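Local coordinates for phytase (Debaryomyces castellii, PDB 2GFI), which probably hydrolyses inositol hexakisphosphate at the 3-position, as a glycoprotein of the histidine acid phosphatase family, at residues N7-V12 with Q30-R35; G38-Y43 with Y258-L263; E72-T77 with Y110-S115. One frame throughout, in Å; residues are numbered along the deposited sequence.

Contact 1. Residues N7-V12 with Q30-R35; sequences NGLLLV and QYNIIR
Leu10 and Asn32 form a single antiparallel bridge between two N-terminal loop segments, the second beginning in a 3-10 segment. They are the non-hydrogen-bonded pair, with their CA atoms 4.4 Å apart. The two bonds join the residues flanking them. Ile33 N donates to Leu9 O at 2.7 Å, almost straight and nearly along the C=O axis. Leu11 N donates to Tyr31 O at 2.8 Å, from above the carbonyl plane. Val12 lies across the Tyr31 ring in a CH-pi contact, its CB 3.7 Å from the ring centroid and 24° off the normal. Gln30 CG covers the opposite face. Asn32 runs beside Leu9. With CG anti to the backbone N (chi1 -164°), OD1 can accept from Ile34 N at 3.0 Å, in the carbonyl plane, an Asx turn. This bond probably helps fix the amide, whose ND2 lies 3.5 Å from Leu9 CB. Leu9 CD1 meets Ile34 CD1 at 3.7 Å, and Leu11 CD2 meets Ile33 CD1 at 3.6 Å. Gln24 of the second subunit accepts a bond from Leu9 N, and Asn7 of the third subunit donates to Val12 O. Both segments precede strand 59-69, and helix 277-295 packs on Leu11 and Ile33 through Phe280.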
# COMPACT_ATOMS: atom_id res chain seq x y z
N ASN A 7 11.16 -2.19 9.22
CA ASN A 7 9.92 -2.90 9.14
C ASN A 7 9.48 -3.09 7.71
O ASN A 7 8.40 -3.57 7.46
CB ASN A 7 8.86 -2.22 10.02
CG ASN A 7 8.33 -0.98 9.42
OD1 ASN A 7 9.03 -0.25 8.70
ND2 ASN A 7 7.07 -0.72 9.70
N GLY A 8 10.37 -2.75 6.77
CA GLY A 8 10.10 -2.92 5.35
C GLY A 8 11.36 -2.92 4.51
O GLY A 8 12.50 -2.94 5.03
N LEU A 9 11.15 -2.84 3.21
CA LEU A 9 12.23 -3.04 2.25
C LEU A 9 12.56 -1.75 1.53
O LEU A 9 13.49 -1.72 0.73
CB LEU A 9 11.83 -4.11 1.23
CG LEU A 9 11.50 -5.47 1.83
CD1 LEU A 9 10.88 -6.43 0.82
CD2 LEU A 9 12.80 -6.06 2.43
N LEU A 10 11.83 -0.68 1.83
CA LEU A 10 11.94 0.55 1.04
C LEU A 10 12.88 1.55 1.70
O LEU A 10 12.76 1.86 2.88
CB LEU A 10 10.56 1.19 0.78
CG LEU A 10 9.55 0.29 0.09
CD1 LEU A 10 8.20 0.97 0.06
CD2 LEU A 10 10.01 -0.11 -1.32
N LEU A 11 13.78 2.05 0.90
CA LEU A 11 14.74 3.07 1.27
C LEU A 11 14.17 4.46 0.99
O LEU A 11 14.82 5.31 0.35
CB LEU A 11 16.01 2.84 0.45
CG LEU A 11 17.18 2.01 1.02
CD1 LEU A 11 17.00 1.40 2.37
CD2 LEU A 11 17.82 1.06 -0.02
N VAL A 12 12.95 4.68 1.44
CA VAL A 12 12.26 5.96 1.30
C VAL A 12 11.17 5.97 2.36
O VAL A 12 10.61 4.90 2.69
CB VAL A 12 11.63 6.10 -0.10
CG1 VAL A 12 10.39 5.13 -0.27
CG2 VAL A 12 11.28 7.59 -0.42
N GLN A 30 11.43 1.85 -6.87
CA GLN A 30 12.85 2.11 -7.16
C GLN A 30 13.69 2.00 -5.87
O GLN A 30 14.89 1.80 -5.93
CB GLN A 30 13.01 3.51 -7.76
CG GLN A 30 12.34 4.55 -6.90
CD GLN A 30 12.50 5.98 -7.36
OE1 GLN A 30 11.49 6.71 -7.50
NE2 GLN A 30 13.72 6.40 -7.57
N TYR A 31 13.05 2.15 -4.71
CA TYR A 31 13.78 2.29 -3.45
C TYR A 31 13.91 0.97 -2.70
O TYR A 31 14.41 0.94 -1.60
CB TYR A 31 13.08 3.30 -2.55
CG TYR A 31 13.11 4.71 -3.05
CD1 TYR A 31 14.30 5.42 -3.14
CD2 TYR A 31 11.92 5.37 -3.42
CE1 TYR A 31 14.32 6.74 -3.58
CE2 TYR A 31 11.92 6.68 -3.83
CZ TYR A 31 13.11 7.35 -3.90
OH TYR A 31 13.10 8.64 -4.33
N ASN A 32 13.43 -0.10 -3.28
CA ASN A 32 13.49 -1.36 -2.63
C ASN A 32 14.95 -1.84 -2.49
O ASN A 32 15.65 -1.97 -3.49
CB ASN A 32 12.60 -2.38 -3.34
CG ASN A 32 12.32 -3.59 -2.48
OD1 ASN A 32 13.26 -4.26 -2.04
ND2 ASN A 32 11.05 -3.87 -2.20
N ILE A 33 15.36 -2.09 -1.23
CA ILE A 33 16.70 -2.50 -0.82
C ILE A 33 17.15 -3.76 -1.61
O ILE A 33 18.30 -3.85 -2.06
CB ILE A 33 16.68 -2.70 0.77
CG1 ILE A 33 18.07 -2.79 1.46
CG2 ILE A 33 15.91 -3.89 1.19
CD1 ILE A 33 19.15 -2.23 0.65
N ILE A 34 16.22 -4.70 -1.80
CA ILE A 34 16.52 -5.89 -2.57
C ILE A 34 17.17 -5.58 -3.91
O ILE A 34 18.09 -6.31 -4.33
CB ILE A 34 15.26 -6.75 -2.77
CG1 ILE A 34 14.72 -7.17 -1.41
CG2 ILE A 34 15.59 -7.98 -3.61
CD1 ILE A 34 13.42 -7.93 -1.48
N ARG A 35 16.73 -4.52 -4.58
CA ARG A 35 17.20 -4.26 -5.92
C ARG A 35 18.66 -3.83 -5.92
O ARG A 35 19.28 -3.83 -6.98
CB ARG A 35 16.27 -3.28 -6.71
CG ARG A 35 14.90 -3.94 -7.05
CD ARG A 35 14.34 -3.80 -8.51
NE ARG A 35 12.93 -4.29 -8.58
CZ ARG A 35 11.92 -3.67 -7.91
NH1 ARG A 35 12.20 -2.59 -7.15
NH2 ARG A 35 10.65 -4.11 -7.97

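Contact 2. Residues G38-Y43 with Y258-L263; sequences GGAAPY and YCAYEL
The Tyr261 ring has Ala40 O over one face, 3.8 Å above the plane and displaced toward the rim. Ala40 CB touches the same ring at CE2, at 3.5 Å. Around the helix, the Tyr258 ring has Glu262 OE1 at its edge, in plane, and meets Phe111 edge-to-face. The CB of Tyr261 points away from segment 38-43. The ring still reaches Ala40 because CG stands anti to the carbonyl carbon (chi1 -72°) and swings the ring round. Ala40 O does more than cover a ring: Asn264 ND2 and Gln371 NE2 both donate to it, so this carbonyl has two side-chain donors. Small residues bring the backbones close. Ala40 CB meets Ala260 CB at 3.6 Å, and the CA atoms of Ala41 and Ala260 are 4.4 Å apart. No hydrogen bond crosses between the segments. Leu263 crosses Pro42 at about a right angle, with CD2 3.6 Å from Pro42 CD. A disulfide from Cys259 to Cys272 ties the helix to the chain that follows it. The contact lays the N-terminal loop on helix 249-266 beside the histidine phosphatase catalytic site, with Tyr261 close to the predicted nucleophile His70 and the predicted proton donor Asp333.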
# COMPACT_ATOMS: atom_id res chain seq x y z
N GLY A 38 22.11 -7.22 -5.17
CA GLY A 38 22.79 -8.09 -6.13
C GLY A 38 22.23 -9.50 -6.30
O GLY A 38 22.93 -10.39 -6.73
N GLY A 39 20.95 -9.71 -5.97
CA GLY A 39 20.36 -11.05 -6.02
C GLY A 39 20.53 -11.86 -4.75
O GLY A 39 20.06 -12.99 -4.68
N ALA A 40 21.16 -11.30 -3.73
CA ALA A 40 21.42 -12.05 -2.50
C ALA A 40 20.24 -12.00 -1.56
O ALA A 40 20.03 -12.91 -0.75
CB ALA A 40 22.67 -11.49 -1.79
N ALA A 41 19.50 -10.89 -1.64
CA ALA A 41 18.42 -10.61 -0.71
C ALA A 41 17.14 -11.35 -1.20
O ALA A 41 17.22 -12.10 -2.18
CB ALA A 41 18.22 -9.09 -0.60
N PRO A 42 16.00 -11.20 -0.53
CA PRO A 42 14.81 -11.95 -0.93
C PRO A 42 14.34 -11.73 -2.39
O PRO A 42 14.77 -10.77 -3.06
CB PRO A 42 13.74 -11.52 0.09
CG PRO A 42 14.58 -11.17 1.33
CD PRO A 42 15.75 -10.42 0.70
N TYR A 43 13.46 -12.63 -2.84
CA TYR A 43 12.84 -12.50 -4.14
C TYR A 43 12.23 -11.12 -4.31
O TYR A 43 11.65 -10.55 -3.37
CB TYR A 43 11.71 -13.54 -4.30
CG TYR A 43 11.07 -13.44 -5.66
CD1 TYR A 43 11.80 -13.72 -6.81
CD2 TYR A 43 9.75 -13.03 -5.80
CE1 TYR A 43 11.22 -13.61 -8.06
CE2 TYR A 43 9.17 -12.94 -7.04
CZ TYR A 43 9.90 -13.21 -8.16
OH TYR A 43 9.28 -13.08 -9.40
N TYR A 258 26.20 -9.24 3.96
CA TYR A 258 25.81 -9.54 5.31
C TYR A 258 24.38 -9.03 5.54
O TYR A 258 23.52 -9.76 6.04
CB TYR A 258 26.83 -8.85 6.24
CG TYR A 258 26.76 -9.24 7.70
CD1 TYR A 258 27.89 -9.79 8.35
CD2 TYR A 258 25.59 -9.03 8.45
CE1 TYR A 258 27.85 -10.12 9.69
CE2 TYR A 258 25.55 -9.35 9.79
CZ TYR A 258 26.68 -9.90 10.41
OH TYR A 258 26.61 -10.25 11.75
N CYS A 259 24.14 -7.77 5.17
CA CYS A 259 22.81 -7.17 5.18
C CYS A 259 21.79 -8.06 4.42
O CYS A 259 20.76 -8.45 4.96
CB CYS A 259 22.90 -5.76 4.55
SG CYS A 259 21.38 -5.15 3.79
N ALA A 260 22.13 -8.40 3.17
CA ALA A 260 21.25 -9.21 2.32
C ALA A 260 20.95 -10.53 2.98
O ALA A 260 19.80 -10.92 3.07
CB ALA A 260 21.84 -9.39 0.96
N TYR A 261 21.99 -11.21 3.46
CA TYR A 261 21.81 -12.47 4.17
C TYR A 261 21.14 -12.41 5.51
O TYR A 261 20.36 -13.28 5.80
CB TYR A 261 23.09 -13.32 4.16
CG TYR A 261 23.25 -13.81 2.77
CD1 TYR A 261 22.45 -14.85 2.31
CD2 TYR A 261 24.09 -13.17 1.87
CE1 TYR A 261 22.52 -15.28 1.02
CE2 TYR A 261 24.18 -13.61 0.56
CZ TYR A 261 23.38 -14.67 0.15
OH TYR A 261 23.43 -15.11 -1.14
N GLU A 262 21.43 -11.41 6.33
CA GLU A 262 20.74 -11.30 7.61
C GLU A 262 19.25 -11.00 7.41
O GLU A 262 18.38 -11.49 8.17
CB GLU A 262 21.36 -10.19 8.45
CG GLU A 262 20.82 -10.18 9.87
CD GLU A 262 21.64 -9.29 10.78
OE1 GLU A 262 21.91 -8.13 10.40
OE2 GLU A 262 22.02 -9.76 11.87
N LEU A 263 18.97 -10.19 6.39
CA LEU A 263 17.60 -9.98 5.94
C LEU A 263 16.92 -11.33 5.57
O LEU A 263 15.87 -11.66 6.12
CB LEU A 263 17.58 -8.99 4.76
CG LEU A 263 16.23 -8.66 4.09
CD1 LEU A 263 15.25 -8.02 5.07
CD2 LEU A 263 16.51 -7.68 2.96

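Contact 3. Residues E72-T77 with Y110-S115; sequences ERYPST and YFVPDS
A chi1 of -171° turns Val112 CG1 away from the backbone N, which puts CG1 on Tyr74 and sets CG2 between Tyr74 and Pro75. Phe111 has CG between the backbone N and the carbonyl carbon (chi1 68°), which turns its ring back to Pro75. There CE1 of Phe111 lies 3.7 Å from Pro75 CG. Val112 CG2 and Pro75 CD meet tip to tip at 3.9 Å, and CG2 also sits at the Tyr74 ring edge, in plane. Val112 CG1 is 4.0 Å from Tyr74 CD1. The Tyr74 and Val112 side chains run antiparallel alongside each other. An alanine in place of Pro75 lacks CG and CD, and would probably leave Phe111 CE1 and CZ without their partner and Val112 CG2 with Tyr74 alone across this contact. No hydrogen bond joins the segments. Arg73 NH1 donates to Tyr74 O at 3.0 Å, in the guanidinium plane, and Tyr74 OH donates to Asn126 O. Tyr261 and Val265 of helix 249-266 also pack on Phe111. Residues 72-75 end the RHGxRxP signature of histidine acid phosphatases. The contact thus places a loop against the chain leaving His70, the predicted nucleophile, just before helix 77-91.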
# COMPACT_ATOMS: atom_id res chain seq x y z
N GLU A 72 15.57 -18.12 -1.42
CA GLU A 72 16.42 -17.47 -0.44
C GLU A 72 17.16 -18.51 0.40
O GLU A 72 16.63 -19.55 0.74
CB GLU A 72 15.59 -16.56 0.47
CG GLU A 72 15.00 -15.32 -0.22
CD GLU A 72 13.64 -15.55 -0.90
OE1 GLU A 72 13.31 -16.68 -1.32
OE2 GLU A 72 12.88 -14.58 -1.05
N ARG A 73 18.40 -18.20 0.73
CA ARG A 73 19.25 -19.10 1.44
C ARG A 73 20.07 -18.36 2.48
O ARG A 73 20.13 -17.12 2.51
CB ARG A 73 20.16 -19.85 0.46
CG ARG A 73 20.87 -18.95 -0.57
CD ARG A 73 22.13 -19.60 -1.01
NE ARG A 73 22.90 -18.89 -2.00
CZ ARG A 73 23.90 -18.08 -1.70
NH1 ARG A 73 24.21 -17.84 -0.44
NH2 ARG A 73 24.59 -17.48 -2.64
N TYR A 74 20.67 -19.16 3.36
CA TYR A 74 21.77 -18.76 4.18
C TYR A 74 22.95 -18.45 3.28
O TYR A 74 22.97 -18.84 2.10
CB TYR A 74 22.16 -19.89 5.13
CG TYR A 74 21.33 -19.92 6.39
CD1 TYR A 74 21.78 -19.28 7.54
CD2 TYR A 74 20.09 -20.57 6.41
CE1 TYR A 74 21.01 -19.31 8.73
CE2 TYR A 74 19.32 -20.59 7.57
CZ TYR A 74 19.77 -19.96 8.71
OH TYR A 74 18.99 -19.98 9.83
N PRO A 75 23.95 -17.76 3.82
CA PRO A 75 25.16 -17.48 3.06
C PRO A 75 25.81 -18.79 2.63
O PRO A 75 25.63 -19.83 3.26
CB PRO A 75 26.04 -16.71 4.04
CG PRO A 75 25.09 -16.20 5.09
CD PRO A 75 23.99 -17.18 5.17
N SER A 76 26.54 -18.73 1.52
CA SER A 76 27.37 -19.84 1.13
C SER A 76 28.46 -19.95 2.17
O SER A 76 28.59 -19.11 3.09
CB SER A 76 27.98 -19.57 -0.23
OG SER A 76 28.83 -18.45 -0.10
N THR A 77 29.27 -20.99 2.04
CA THR A 77 30.35 -21.20 3.02
C THR A 77 31.29 -20.01 3.03
O THR A 77 31.54 -19.44 4.09
CB THR A 77 31.12 -22.46 2.69
OG1 THR A 77 30.20 -23.58 2.68
CG2 THR A 77 32.17 -22.72 3.80
N TYR A 110 25.76 -13.05 15.82
CA TYR A 110 25.99 -13.35 14.42
C TYR A 110 24.77 -14.14 13.92
O TYR A 110 24.26 -15.00 14.65
CB TYR A 110 27.26 -14.15 14.26
CG TYR A 110 27.49 -14.49 12.83
CD1 TYR A 110 27.54 -13.50 11.87
CD2 TYR A 110 27.65 -15.82 12.42
CE1 TYR A 110 27.73 -13.82 10.52
CE2 TYR A 110 27.86 -16.14 11.06
CZ TYR A 110 27.88 -15.14 10.13
OH TYR A 110 28.06 -15.41 8.79
N PHE A 111 24.29 -13.84 12.70
CA PHE A 111 22.98 -14.34 12.29
C PHE A 111 22.93 -15.82 11.84
O PHE A 111 21.87 -16.41 11.73
CB PHE A 111 22.38 -13.44 11.24
CG PHE A 111 23.10 -13.46 9.92
CD1 PHE A 111 22.70 -14.32 8.91
CD2 PHE A 111 24.11 -12.57 9.67
CE1 PHE A 111 23.32 -14.29 7.67
CE2 PHE A 111 24.76 -12.55 8.45
CZ PHE A 111 24.37 -13.40 7.45
N VAL A 112 24.09 -16.39 11.56
CA VAL A 112 24.16 -17.80 11.30
C VAL A 112 24.57 -18.47 12.62
O VAL A 112 25.75 -18.48 12.98
CB VAL A 112 25.15 -18.13 10.18
CG1 VAL A 112 25.01 -19.58 9.80
CG2 VAL A 112 24.87 -17.24 8.96
N PRO A 113 23.58 -19.06 13.31
CA PRO A 113 23.83 -19.64 14.63
C PRO A 113 24.71 -20.88 14.47
O PRO A 113 25.71 -21.08 15.19
CB PRO A 113 22.42 -20.02 15.13
CG PRO A 113 21.56 -20.19 13.86
CD PRO A 113 22.20 -19.28 12.84
N ASP A 114 24.35 -21.68 13.48
CA ASP A 114 24.98 -22.97 13.26
C ASP A 114 25.49 -22.99 11.83
O ASP A 114 24.74 -22.68 10.90
CB ASP A 114 23.91 -24.03 13.45
CG ASP A 114 24.48 -25.42 13.61
OD1 ASP A 114 25.70 -25.63 13.29
OD2 ASP A 114 23.74 -26.36 14.03
N SER A 115 26.75 -23.36 11.64
CA SER A 115 27.35 -23.34 10.32
C SER A 115 26.82 -24.46 9.44
O SER A 115 27.08 -24.52 8.23
CB SER A 115 28.89 -23.38 10.43
OG SER A 115 29.38 -24.70 10.61

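In the fold
The contacts form a row, with contact 2 touching both others. Its centre is about 12 Å from that of contact 1 and about 11 Å from that of contact 3. Leu9 CD2 meets Leu263 CD2 at 4.1 Å between contacts 1 and 2. Tyr43 N lies 2.7 Å from Glu72 OE2, a probable hydrogen bond between contacts 2 and 3. Contacts 1 and 3 do not touch; their nearest atoms are about 7 Å apart. Along the chain, contact 3 is nested within the loop that contact 2 closes. Tyr261 of contact 2 lies close to the predicted catalytic pair, its side chain about 6 Å from that of His70 and 7 Å from that of Asp333. The Tyr74 side chain of contact 3 is about 9 Å from that of His70. Contact 1 lies away from these sites and meets two other subunits.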